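Local coordinates for replicase polyprotein 1a (Avian infectious bronchitis virus, PDB 3LD1), which is processed into the viral non-structural proteins of infectious bronchitis virus, among them nsp2, whose nsp2a part is of uncertain function, at residues D3-S8 and G57-K62; L201-A206 and A227-A232; E263-I268 and E283-A288; P312-G317 and Y328-G333. The protein carries 3 engineered substitutions. All coordinates share one frame; numbering follows the deposited sequence.

In the fold
The four interactions follow one another along the chain of an elongated molecule, each closing before the next opens. Interaction 1 joins strands 4-8 and 57-64 of a mixed sheet near the N-terminus, and interaction 2, near the centre of the chain, sets helix 194-207 against the loop ahead of helix 232-243; their centres lie about 33 Å apart. Interactions 3 and 4 are both hairpin contacts on the far side of the chain's centre from interaction 1, in an antiparallel sheet and a six-stranded mixed sheet, about 20 Å apart between centres. The centres of interactions 1 and 4 are about 67 Å apart, and none of the four touches another. Together they sample both ends and the middle of a long molecule.

Interaction 1 (D3-S8 and G57-K62); sequences DVILVS and GLFLLK
Ile-5 and Leu-61 pair across two neighbouring parallel strands, 4-8 and 57-64, the inner two of a four-stranded mixed sheet. The backbone bonds alternate between the strands: Ile-5 N donates a hydrogen bond to Leu-60 O at 2.8 Å, Ile-5 O receives Lys-62 N at 2.9 Å, and Val-7 N reaches Lys-62 O at 2.7 Å. Ile-5 is therefore gripped at both its polar backbone atoms, on either side of its own CA. On its face of the sheet, Leu-61 CD2 fits between Ile-5 CB and Val-7 CG1, 3.9 Å from each. Ile-5 turns CG1 away from its carbonyl carbon (chi1 -63°) and carries CD1 back along the strand to Phe-59 CD1, 3.6 Å off. Branched and aromatic apolar residues suit this face because helices pack over it: Phe-89 of helix 82-89 touches Ile-5 and Leu-61, while Leu-44 and Phe-40 of helix 30-46 meet Val-7 and Leu-61. Val-4, Leu-6, Leu-60 and Lys-62 point to the other, partly exposed face. There a lysine is well placed, since its methylenes can pack while its charged end leads away from the neighbouring strand. Lys-62 runs alongside Leu-6, both pointing the same way, with Leu-6 CD2 resting 3.5 Å from Lys-62 CD.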
loop_
_atom_site.group_PDB
_atom_site.type_symbol
_atom_site.label_atom_id
_atom_site.label_comp_id
_atom_site.label_asym_id
_atom_site.label_seq_id
_atom_site.Cartn_x
_atom_site.Cartn_y
_atom_site.Cartn_z
ATOM N N ASP A 3 -27.172 -31.616 -6.991
ATOM C CA ASP A 3 -27.612 -30.569 -7.943
ATOM C C ASP A 3 -26.533 -29.549 -8.197
ATOM O O ASP A 3 -25.952 -28.961 -7.254
ATOM C CB ASP A 3 -28.827 -29.813 -7.452
ATOM C CG ASP A 3 -30.064 -30.628 -7.521
ATOM O OD1 ASP A 3 -29.950 -31.865 -7.662
ATOM O OD2 ASP A 3 -31.154 -30.027 -7.433
ATOM N N VAL A 4 -26.276 -29.366 -9.484
ATOM C CA VAL A 4 -25.333 -28.367 -9.944
ATOM C C VAL A 4 -26.171 -27.122 -10.317
ATOM O O VAL A 4 -26.986 -27.181 -11.237
ATOM C CB VAL A 4 -24.468 -28.911 -11.116
ATOM C CG1 VAL A 4 -23.284 -28.005 -11.362
ATOM C CG2 VAL A 4 -23.986 -30.340 -10.801
ATOM N N ILE A 5 -26.016 -26.027 -9.560
ATOM C CA ILE A 5 -26.773 -24.806 -9.837
ATOM C C ILE A 5 -26.168 -24.082 -11.057
ATOM O O ILE A 5 -25.018 -23.665 -11.038
ATOM C CB ILE A 5 -26.931 -23.901 -8.560
ATOM C CG1 ILE A 5 -27.737 -24.663 -7.487
ATOM C CG2 ILE A 5 -27.594 -22.525 -8.900
ATOM C CD1 ILE A 5 -26.869 -25.472 -6.578
ATOM N N LEU A 6 -26.958 -23.955 -12.116
ATOM C CA LEU A 6 -26.486 -23.249 -13.286
ATOM C C LEU A 6 -26.651 -21.708 -13.186
ATOM O O LEU A 6 -27.770 -21.211 -13.176
ATOM C CB LEU A 6 -27.143 -23.791 -14.567
ATOM C CG LEU A 6 -27.112 -25.340 -14.743
ATOM C CD1 LEU A 6 -28.002 -25.640 -15.975
ATOM C CD2 LEU A 6 -25.647 -25.977 -14.836
ATOM N N VAL A 7 -25.552 -20.949 -13.103
ATOM C CA VAL A 7 -25.739 -19.538 -12.926
ATOM C C VAL A 7 -25.213 -18.745 -14.080
ATOM O O VAL A 7 -24.023 -18.789 -14.416
ATOM C CB VAL A 7 -25.392 -18.972 -11.504
ATOM C CG1 VAL A 7 -24.740 -20.000 -10.594
ATOM C CG2 VAL A 7 -24.647 -17.742 -11.609
ATOM N N SER A 8 -26.176 -18.081 -14.709
ATOM C CA SER A 8 -25.965 -17.221 -15.808
ATOM C C SER A 8 -24.770 -16.270 -15.624
ATOM O O SER A 8 -24.719 -15.454 -14.703
ATOM C CB SER A 8 -27.220 -16.448 -15.994
ATOM O OG SER A 8 -27.295 -16.157 -17.327
ATOM N N GLY A 57 -24.199 -24.859 3.778
ATOM C CA GLY A 57 -23.506 -26.069 3.277
ATOM C C GLY A 57 -22.995 -25.932 1.839
ATOM O O GLY A 57 -23.087 -24.853 1.204
ATOM N N LEU A 58 -22.428 -27.019 1.327
ATOM C CA LEU A 58 -21.641 -26.993 0.118
ATOM C C LEU A 58 -22.602 -27.008 -1.069
ATOM O O LEU A 58 -23.477 -27.866 -1.117
ATOM C CB LEU A 58 -20.757 -28.238 0.075
ATOM C CG LEU A 58 -19.971 -28.571 -1.209
ATOM C CD1 LEU A 58 -19.124 -27.371 -1.689
ATOM C CD2 LEU A 58 -19.051 -29.773 -0.952
ATOM N N PHE A 59 -22.489 -26.075 -2.020
ATOM C CA PHE A 59 -23.234 -26.300 -3.279
ATOM C C PHE A 59 -22.234 -26.376 -4.376
ATOM O O PHE A 59 -21.055 -25.993 -4.202
ATOM C CB PHE A 59 -24.283 -25.232 -3.634
ATOM C CG PHE A 59 -25.424 -25.102 -2.625
ATOM C CD1 PHE A 59 -26.704 -25.520 -2.952
ATOM C CD2 PHE A 59 -25.218 -24.497 -1.365
ATOM C CE1 PHE A 59 -27.761 -25.359 -2.026
ATOM C CE2 PHE A 59 -26.247 -24.338 -0.437
ATOM C CZ PHE A 59 -27.526 -24.764 -0.759
ATOM N N LEU A 60 -22.709 -26.876 -5.502
ATOM C CA LEU A 60 -21.925 -26.834 -6.710
ATOM C C LEU A 60 -22.588 -25.832 -7.675
ATOM O O LEU A 60 -23.840 -25.870 -7.839
ATOM C CB LEU A 60 -21.889 -28.216 -7.347
ATOM C CG LEU A 60 -21.653 -29.446 -6.453
ATOM C CD1 LEU A 60 -21.643 -30.696 -7.377
ATOM C CD2 LEU A 60 -20.398 -29.357 -5.516
ATOM N N LEU A 61 -21.755 -24.978 -8.308
ATOM C CA LEU A 61 -22.216 -24.016 -9.327
ATOM C C LEU A 61 -21.550 -24.233 -10.664
ATOM O O LEU A 61 -20.507 -24.823 -10.752
ATOM C CB LEU A 61 -22.023 -22.550 -8.882
ATOM C CG LEU A 61 -22.376 -22.135 -7.442
ATOM C CD1 LEU A 61 -21.597 -20.933 -6.958
ATOM C CD2 LEU A 61 -23.820 -21.895 -7.280
ATOM N N LYS A 62 -22.177 -23.699 -11.686
ATOM C CA LYS A 62 -21.679 -23.705 -13.034
ATOM C C LYS A 62 -22.189 -22.468 -13.840
ATOM O O LYS A 62 -23.409 -22.311 -14.070
ATOM C CB LYS A 62 -22.193 -24.952 -13.714
ATOM C CG LYS A 62 -21.468 -25.272 -14.997
ATOM C CD LYS A 62 -22.293 -26.178 -15.867
ATOM C CE LYS A 62 -21.442 -26.766 -16.906
ATOM N NZ LYS A 62 -20.902 -27.987 -16.268
#

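Interaction 2 (L201-A206 and A227-A232); sequences LKMAFA and AGTCLA
A type I beta turn from Thr-229 to Ala-232, just ahead of helix 232-243, presses Thr-229, Cys-230 and Leu-231 against Ala-204 on helix 194-207. The turn is closed by Ala-232 N bonding to Thr-229 O at 2.8 Å. Because alanine is so small, the loop can come close to the helix: Ala-204 CB lies 3.6 Å from Thr-229 CB and 3.9 Å from Leu-231 CD1. Thr-229 suits its place by having two different branches. Its OG1 stands between the backbone N and the carbonyl carbon (chi1 78°) and bonds to Phe-226 O within the loop, while CG2 turns to Met-203 SD, 4.0 Å away. A capping bond from Leu-231 N to OG1 is also modelled but is doubtful, as that nitrogen sits too close to a neighbour. The flexible Met-203 chain bends at both chi2 and chi3, bringing CE to 3.3 Å from Gly-228 O. About one helical turn before Ala-204, Leu-201 meets the loop through a single branch. Helix 174-185 packs beyond these groups, with Leu-185 against Leu-201 and Phe-181 against Leu-231. Leu-201 CD1 touches Cys-230 SG at 4.0 Å and lies 4.3 Å from Leu-231 CD2.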
loop_
_atom_site.group_PDB
_atom_site.type_symbol
_atom_site.label_atom_id
_atom_site.label_comp_id
_atom_site.label_asym_id
_atom_site.label_seq_id
_atom_site.Cartn_x
_atom_site.Cartn_y
_atom_site.Cartn_z
ATOM N N LEU A 201 -8.744 0.467 -7.319
ATOM C CA LEU A 201 -8.656 0.799 -5.951
ATOM C C LEU A 201 -8.839 -0.395 -5.054
ATOM O O LEU A 201 -8.228 -0.496 -3.996
ATOM C CB LEU A 201 -9.733 1.812 -5.666
ATOM C CG LEU A 201 -9.627 2.570 -4.403
ATOM C CD1 LEU A 201 -8.269 3.280 -4.458
ATOM C CD2 LEU A 201 -10.755 3.505 -4.512
ATOM N N LYS A 202 -9.686 -1.321 -5.449
ATOM C CA LYS A 202 -9.694 -2.600 -4.708
ATOM C C LYS A 202 -8.299 -3.233 -4.777
ATOM O O LYS A 202 -7.719 -3.611 -3.758
ATOM C CB LYS A 202 -10.723 -3.593 -5.294
ATOM C CG LYS A 202 -12.226 -3.175 -5.265
ATOM C CD LYS A 202 -13.052 -4.175 -6.139
ATOM C CE LYS A 202 -14.562 -3.972 -5.885
ATOM N NZ LYS A 202 -15.342 -4.480 -7.065
ATOM N N MET A 203 -7.742 -3.328 -5.981
ATOM C CA MET A 203 -6.443 -3.946 -6.157
ATOM C C MET A 203 -5.444 -3.255 -5.228
ATOM O O MET A 203 -4.709 -3.904 -4.492
ATOM C CB MET A 203 -6.018 -3.925 -7.609
ATOM C CG MET A 203 -4.665 -4.645 -7.799
ATOM S SD MET A 203 -3.265 -3.587 -7.232
ATOM C CE MET A 203 -2.504 -3.170 -8.797
ATOM N N ALA A 204 -5.485 -1.933 -5.201
ATOM C CA ALA A 204 -4.555 -1.184 -4.399
ATOM C C ALA A 204 -4.812 -1.368 -2.925
ATOM O O ALA A 204 -3.838 -1.429 -2.135
ATOM C CB ALA A 204 -4.594 0.295 -4.780
ATOM N N PHE A 205 -6.083 -1.478 -2.506
ATOM C CA PHE A 205 -6.322 -1.680 -1.034
ATOM C C PHE A 205 -5.884 -3.118 -0.596
ATOM O O PHE A 205 -5.514 -3.316 0.538
ATOM C CB PHE A 205 -7.780 -1.392 -0.590
ATOM C CG PHE A 205 -8.133 0.115 -0.427
ATOM C CD1 PHE A 205 -7.344 0.958 0.342
ATOM C CD2 PHE A 205 -9.262 0.620 -1.014
ATOM C CE1 PHE A 205 -7.623 2.272 0.457
ATOM C CE2 PHE A 205 -9.598 1.940 -0.884
ATOM C CZ PHE A 205 -8.763 2.795 -0.138
ATOM N N ALA A 206 -5.935 -4.076 -1.519
ATOM C CA ALA A 206 -5.407 -5.401 -1.319
ATOM C C ALA A 206 -3.907 -5.260 -1.170
ATOM O O ALA A 206 -3.305 -5.864 -0.286
ATOM C CB ALA A 206 -5.737 -6.331 -2.545
ATOM N N ALA A 227 3.277 1.204 -4.761
ATOM C CA ALA A 227 4.149 1.428 -5.888
ATOM C C ALA A 227 3.491 0.972 -7.166
ATOM O O ALA A 227 3.429 1.741 -8.088
ATOM C CB ALA A 227 5.588 0.832 -5.715
ATOM N N GLY A 228 2.991 -0.226 -7.315
ATOM C CA GLY A 228 2.442 -0.416 -8.670
ATOM C C GLY A 228 0.917 -0.378 -8.628
ATOM O O GLY A 228 0.311 -1.385 -8.896
ATOM N N THR A 229 0.314 0.734 -8.177
ATOM C CA THR A 229 -1.126 0.864 -8.085
ATOM C C THR A 229 -1.538 2.262 -8.433
ATOM O O THR A 229 -0.706 3.183 -8.561
ATOM C CB THR A 229 -1.592 0.620 -6.651
ATOM O OG1 THR A 229 -1.349 1.784 -5.831
ATOM C CG2 THR A 229 -0.880 -0.641 -6.072
ATOM N N CYS A 230 -2.828 2.463 -8.549
ATOM C CA CYS A 230 -3.305 3.790 -8.770
ATOM C C CYS A 230 -2.994 4.678 -7.563
ATOM O O CYS A 230 -3.313 5.844 -7.547
ATOM C CB CYS A 230 -4.798 3.759 -9.041
ATOM S SG CYS A 230 -5.799 3.293 -7.591
ATOM N N LEU A 231 -2.419 4.136 -6.513
ATOM C CA LEU A 231 -2.061 5.001 -5.426
ATOM C C LEU A 231 -0.616 5.482 -5.590
ATOM O O LEU A 231 -0.139 6.232 -4.735
ATOM C CB LEU A 231 -2.263 4.309 -4.088
ATOM C CG LEU A 231 -3.713 3.988 -3.700
ATOM C CD1 LEU A 231 -3.872 3.291 -2.324
ATOM C CD2 LEU A 231 -4.542 5.258 -3.698
ATOM N N ALA A 232 0.039 5.145 -6.698
ATOM C CA ALA A 232 1.459 5.584 -6.920
ATOM C C ALA A 232 1.584 7.061 -6.842
ATOM O O ALA A 232 2.631 7.643 -6.468
ATOM C CB ALA A 232 2.008 5.164 -8.298
#

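Interaction 3 (E263-I268 and E283-A288); sequences EAAVKI and EVVGNA
Ala-265 to Lys-267 and Glu-283 to Val-285 run antiparallel as a beta hairpin, markedly twisted, with an angle of 136° between the strand directions. Lys-267 and Glu-283 form a hydrogen-bonded pair: Lys-267 N donates to Glu-283 O and Glu-283 N donates to Lys-267 O, both at 2.8 Å. The second of these lies in the carbonyl plane, whereas the first comes from above it. Farther along, Val-285 N gives a nearly straight bond (170°) to Ala-265 O at 2.7 Å. Between them Val-266 and Val-284 make the non-hydrogen-bonded pair, and their side chains share a face, Val-266 CG1 lying 4.2 Å from Val-284 CG2. Leu-347 of strand 345-355 touches Val-284 on that side, so branched apolar residues fit there. On the other face Ala-265 CB rests 4.0 Å from Val-285 CG2. Val-285 turns its other methyl, CG1, to Lys-267, anti to its carbonyl carbon (chi1 -73°), and the two side chains cross at about a right angle. Toward Glu-263 and Asn-287, the small side chains of Ala-264 and Ala-288 let the chains close in, CB to CB at 3.5 Å, and a water donates to both Glu-263 O and Asn-287 O. Lys-267 runs beside Glu-283, pointing the same way, yet Lys-267 NZ and Glu-283 OE2 stay 5.9 Å apart. Their opposite charges may attract at this distance, but the hairpin is held by backbone bonds and methyl packing, with the lysine contributing its methylenes.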
loop_
_atom_site.group_PDB
_atom_site.type_symbol
_atom_site.label_atom_id
_atom_site.label_comp_id
_atom_site.label_asym_id
_atom_site.label_seq_id
_atom_site.Cartn_x
_atom_site.Cartn_y
_atom_site.Cartn_z
ATOM N N GLU A 263 19.532 5.836 -0.496
ATOM C CA GLU A 263 18.795 4.668 -0.081
ATOM C C GLU A 263 18.552 4.630 1.370
ATOM O O GLU A 263 18.199 3.597 1.834
ATOM C CB GLU A 263 19.613 3.421 -0.405
ATOM C CG GLU A 263 19.552 3.013 -1.853
ATOM C CD GLU A 263 20.720 2.081 -2.205
ATOM O OE1 GLU A 263 20.483 1.098 -2.991
ATOM O OE2 GLU A 263 21.869 2.342 -1.670
ATOM N N ALA A 264 18.738 5.728 2.099
ATOM C CA ALA A 264 18.515 5.737 3.547
ATOM C C ALA A 264 18.292 7.141 4.080
ATOM O O ALA A 264 18.781 8.129 3.487
ATOM C CB ALA A 264 19.703 5.110 4.297
ATOM N N ALA A 265 17.580 7.221 5.212
ATOM C CA ALA A 265 17.399 8.459 5.901
ATOM C C ALA A 265 18.104 8.396 7.215
ATOM O O ALA A 265 17.952 7.388 7.945
ATOM C CB ALA A 265 15.974 8.707 6.173
ATOM N N VAL A 266 18.821 9.471 7.547
ATOM C CA VAL A 266 19.445 9.551 8.838
ATOM C C VAL A 266 19.059 10.849 9.429
ATOM O O VAL A 266 18.882 11.821 8.686
ATOM C CB VAL A 266 20.963 9.616 8.686
ATOM C CG1 VAL A 266 21.517 8.332 8.039
ATOM C CG2 VAL A 266 21.420 10.942 7.911
ATOM N N LYS A 267 18.981 10.914 10.747
ATOM C CA LYS A 267 19.086 12.189 11.412
ATOM C C LYS A 267 20.536 12.631 11.624
ATOM O O LYS A 267 21.449 11.786 11.930
ATOM C CB LYS A 267 18.449 12.198 12.777
ATOM C CG LYS A 267 18.149 10.919 13.430
ATOM C CD LYS A 267 17.314 11.277 14.674
ATOM C CE LYS A 267 17.859 12.573 15.345
ATOM N NZ LYS A 267 17.042 13.819 15.019
ATOM N N ILE A 268 20.709 13.955 11.468
ATOM C CA ILE A 268 21.941 14.627 11.677
ATOM C C ILE A 268 21.986 14.971 13.150
ATOM O O ILE A 268 21.085 15.593 13.658
ATOM C CB ILE A 268 21.952 15.944 10.896
ATOM C CG1 ILE A 268 21.664 15.735 9.421
ATOM C CG2 ILE A 268 23.284 16.655 11.050
ATOM C CD1 ILE A 268 20.644 16.807 8.952
ATOM N N GLU A 283 22.535 9.207 12.153
ATOM C CA GLU A 283 21.786 8.047 12.753
ATOM C C GLU A 283 20.665 7.587 11.827
ATOM O O GLU A 283 19.641 8.322 11.697
ATOM C CB GLU A 283 21.113 8.431 14.068
ATOM C CG GLU A 283 21.880 8.138 15.342
ATOM C CD GLU A 283 21.256 8.861 16.574
ATOM O OE1 GLU A 283 22.007 9.349 17.455
ATOM O OE2 GLU A 283 20.010 9.006 16.628
ATOM N N VAL A 284 20.827 6.400 11.227
ATOM C CA VAL A 284 19.845 5.806 10.330
ATOM C C VAL A 284 18.484 5.807 11.008
ATOM O O VAL A 284 18.398 5.479 12.199
ATOM C CB VAL A 284 20.215 4.285 9.970
ATOM C CG1 VAL A 284 19.028 3.471 9.490
ATOM C CG2 VAL A 284 21.177 4.252 8.928
ATOM N N VAL A 285 17.421 6.126 10.258
ATOM C CA VAL A 285 16.054 5.906 10.760
ATOM C C VAL A 285 15.236 5.080 9.741
ATOM O O VAL A 285 15.381 5.290 8.511
ATOM C CB VAL A 285 15.356 7.249 11.176
ATOM C CG1 VAL A 285 15.936 7.832 12.508
ATOM C CG2 VAL A 285 15.433 8.268 10.091
ATOM N N GLY A 286 14.460 4.097 10.234
ATOM C CA GLY A 286 13.563 3.377 9.408
ATOM C C GLY A 286 14.369 2.450 8.559
ATOM O O GLY A 286 15.430 1.978 8.981
ATOM N N ASN A 287 13.894 2.118 7.373
ATOM C CA ASN A 287 14.616 1.059 6.673
ATOM C C ASN A 287 15.710 1.604 5.769
ATOM O O ASN A 287 15.435 2.491 4.903
ATOM C CB ASN A 287 13.657 0.122 5.893
ATOM C CG ASN A 287 12.480 -0.309 6.714
ATOM O OD1 ASN A 287 11.328 0.013 6.398
ATOM N ND2 ASN A 287 12.757 -0.993 7.807
ATOM N N ALA A 288 16.926 1.082 5.951
ATOM C CA ALA A 288 18.123 1.562 5.214
ATOM C C ALA A 288 18.799 0.402 4.484
ATOM O O ALA A 288 18.835 -0.728 5.015
ATOM C CB ALA A 288 19.099 2.170 6.165
HETATM O O HOH W 1 15.716 1.651 2.562
#

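Interaction 4 (P312-G317 and Y328-G333); sequences PVESEG and YVFKSG
Tyr-328 sets CG anti to its backbone N (chi1 179°), while Phe-330, two residues on, places CG between the backbone N and the carbonyl carbon (chi1 63°); these two choices send both rings to the chain at Val-313 and Glu-314. The tyrosine ring brings its hydroxyl to Glu-314 O, and OH donates at 2.6 Å. It approaches from above the carbonyl plane, 41° out of it, and is not aimed at a lone pair. A tyrosine is long enough to reach this loop carbonyl from within the strand while its ring stays among apolar neighbours, with Val-313 CG1 3.8 Å from Tyr-328 CE2. Strand 325-332 and the strand that begins at Glu-316 form a beta hairpin in the six-stranded mixed sheet, and the loop 312-315 approaches that hairpin across the two rings. Strand 345-355 closes over the same apolar group, where Val-350 touches both Val-313 and Phe-330. The peptide N of Glu-314 lies over one face of the Phe-330 ring, 3.7 Å above its plane and offset toward the rim. From there the Glu-314 side chain bends at chi2, and its methylene carbon CG packs 3.4 Å from Phe-330 CD2; the side chain thus serves the ring through its aliphatic part. Glycine suits position 317, because a CB there would run into Val-329 O and the Tyr-328 ring; instead Gly-317 CA makes a CA-H...O contact of 3.4 Å with Val-329 O. Beside it a water donates to Glu-316 O at 3.0 Å and accepts from Lys-331 N at 3.2 Å, joining the two strands where they do not bond directly.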
loop_
_atom_site.group_PDB
_atom_site.type_symbol
_atom_site.label_atom_id
_atom_site.label_comp_id
_atom_site.label_asym_id
_atom_site.label_seq_id
_atom_site.Cartn_x
_atom_site.Cartn_y
_atom_site.Cartn_z
ATOM N N PRO A 312 31.791 -0.701 -4.561
ATOM C CA PRO A 312 31.628 -1.406 -3.311
ATOM C C PRO A 312 32.267 -0.705 -2.105
ATOM O O PRO A 312 33.442 -0.272 -2.132
ATOM C CB PRO A 312 32.309 -2.749 -3.588
ATOM C CG PRO A 312 32.000 -3.006 -5.044
ATOM C CD PRO A 312 32.147 -1.623 -5.662
ATOM N N VAL A 313 31.456 -0.573 -1.066
ATOM C CA VAL A 313 31.976 -0.225 0.192
ATOM C C VAL A 313 32.805 -1.392 0.785
ATOM O O VAL A 313 32.298 -2.484 0.924
ATOM C CB VAL A 313 30.839 0.170 1.126
ATOM C CG1 VAL A 313 31.375 0.359 2.560
ATOM C CG2 VAL A 313 30.154 1.450 0.593
ATOM N N GLU A 314 34.063 -1.151 1.148
ATOM C CA GLU A 314 34.866 -2.152 1.781
ATOM C C GLU A 314 34.379 -2.316 3.208
ATOM O O GLU A 314 34.026 -1.325 3.875
ATOM C CB GLU A 314 36.345 -1.744 1.729
ATOM C CG GLU A 314 36.945 -1.770 0.308
ATOM C CD GLU A 314 36.689 -3.155 -0.423
ATOM O OE1 GLU A 314 37.154 -4.206 0.096
ATOM O OE2 GLU A 314 35.984 -3.202 -1.477
ATOM N N SER A 315 34.391 -3.564 3.675
ATOM C CA SER A 315 33.857 -3.932 4.994
ATOM C C SER A 315 34.781 -3.624 6.199
ATOM O O SER A 315 34.341 -3.759 7.371
ATOM C CB SER A 315 33.442 -5.401 5.002
ATOM O OG SER A 315 34.593 -6.227 5.012
ATOM N N GLU A 316 36.028 -3.189 5.929
ATOM C CA GLU A 316 36.904 -2.692 6.999
ATOM C C GLU A 316 37.516 -1.415 6.564
ATOM O O GLU A 316 37.960 -1.297 5.406
ATOM C CB GLU A 316 38.071 -3.647 7.297
ATOM C CG GLU A 316 37.652 -5.025 7.815
ATOM C CD GLU A 316 38.745 -5.692 8.596
ATOM O OE1 GLU A 316 39.752 -5.044 8.987
ATOM O OE2 GLU A 316 38.582 -6.886 8.852
ATOM N N GLY A 317 37.548 -0.458 7.480
ATOM C CA GLY A 317 38.135 0.848 7.183
ATOM C C GLY A 317 38.398 1.636 8.461
ATOM O O GLY A 317 38.749 1.069 9.555
ATOM N N TYR A 328 32.841 7.378 7.220
ATOM C CA TYR A 328 33.568 6.146 7.077
ATOM C C TYR A 328 34.433 6.354 5.877
ATOM O O TYR A 328 34.014 6.946 4.858
ATOM C CB TYR A 328 32.617 5.049 6.713
ATOM C CG TYR A 328 33.257 3.691 6.502
ATOM C CD1 TYR A 328 33.741 2.950 7.596
ATOM C CD2 TYR A 328 33.359 3.127 5.195
ATOM C CE1 TYR A 328 34.319 1.709 7.396
ATOM C CE2 TYR A 328 33.927 1.881 4.991
ATOM C CZ TYR A 328 34.408 1.169 6.092
ATOM O OH TYR A 328 34.953 -0.092 5.933
ATOM N N VAL A 329 35.625 5.788 5.971
ATOM C CA VAL A 329 36.654 6.037 5.020
ATOM C C VAL A 329 37.310 4.648 4.802
ATOM O O VAL A 329 37.563 3.890 5.752
ATOM C CB VAL A 329 37.509 7.194 5.629
ATOM C CG1 VAL A 329 38.747 6.748 6.396
ATOM C CG2 VAL A 329 37.760 8.210 4.699
ATOM N N PHE A 330 37.533 4.287 3.544
ATOM C CA PHE A 330 38.169 3.044 3.229
ATOM C C PHE A 330 39.131 3.187 2.057
ATOM O O PHE A 330 38.990 4.093 1.277
ATOM C CB PHE A 330 37.120 1.969 2.945
ATOM C CG PHE A 330 36.241 2.221 1.752
ATOM C CD1 PHE A 330 35.098 2.983 1.870
ATOM C CD2 PHE A 330 36.505 1.598 0.537
ATOM C CE1 PHE A 330 34.228 3.152 0.782
ATOM C CE2 PHE A 330 35.650 1.742 -0.583
ATOM C CZ PHE A 330 34.522 2.533 -0.457
ATOM N N LYS A 331 40.087 2.254 1.957
ATOM C CA LYS A 331 41.105 2.144 0.898
ATOM C C LYS A 331 40.760 1.005 -0.107
ATOM O O LYS A 331 40.311 -0.066 0.265
ATOM C CB LYS A 331 42.458 1.863 1.567
ATOM C CG LYS A 331 43.714 2.300 0.793
ATOM C CD LYS A 331 45.044 1.778 1.415
ATOM C CE LYS A 331 46.274 2.170 0.483
ATOM N NZ LYS A 331 47.579 1.539 0.847
ATOM N N SER A 332 40.964 1.257 -1.390
ATOM C CA SER A 332 40.547 0.347 -2.447
ATOM C C SER A 332 41.622 0.331 -3.537
ATOM O O SER A 332 41.640 1.218 -4.420
ATOM C CB SER A 332 39.221 0.811 -3.028
ATOM O OG SER A 332 38.477 -0.304 -3.428
ATOM N N GLY A 333 42.530 -0.652 -3.444
ATOM C CA GLY A 333 43.766 -0.571 -4.169
ATOM C C GLY A 333 44.598 0.565 -3.586
ATOM O O GLY A 333 44.861 0.630 -2.340
HETATM O O HOH W 2 40.355 -0.281 3.881
#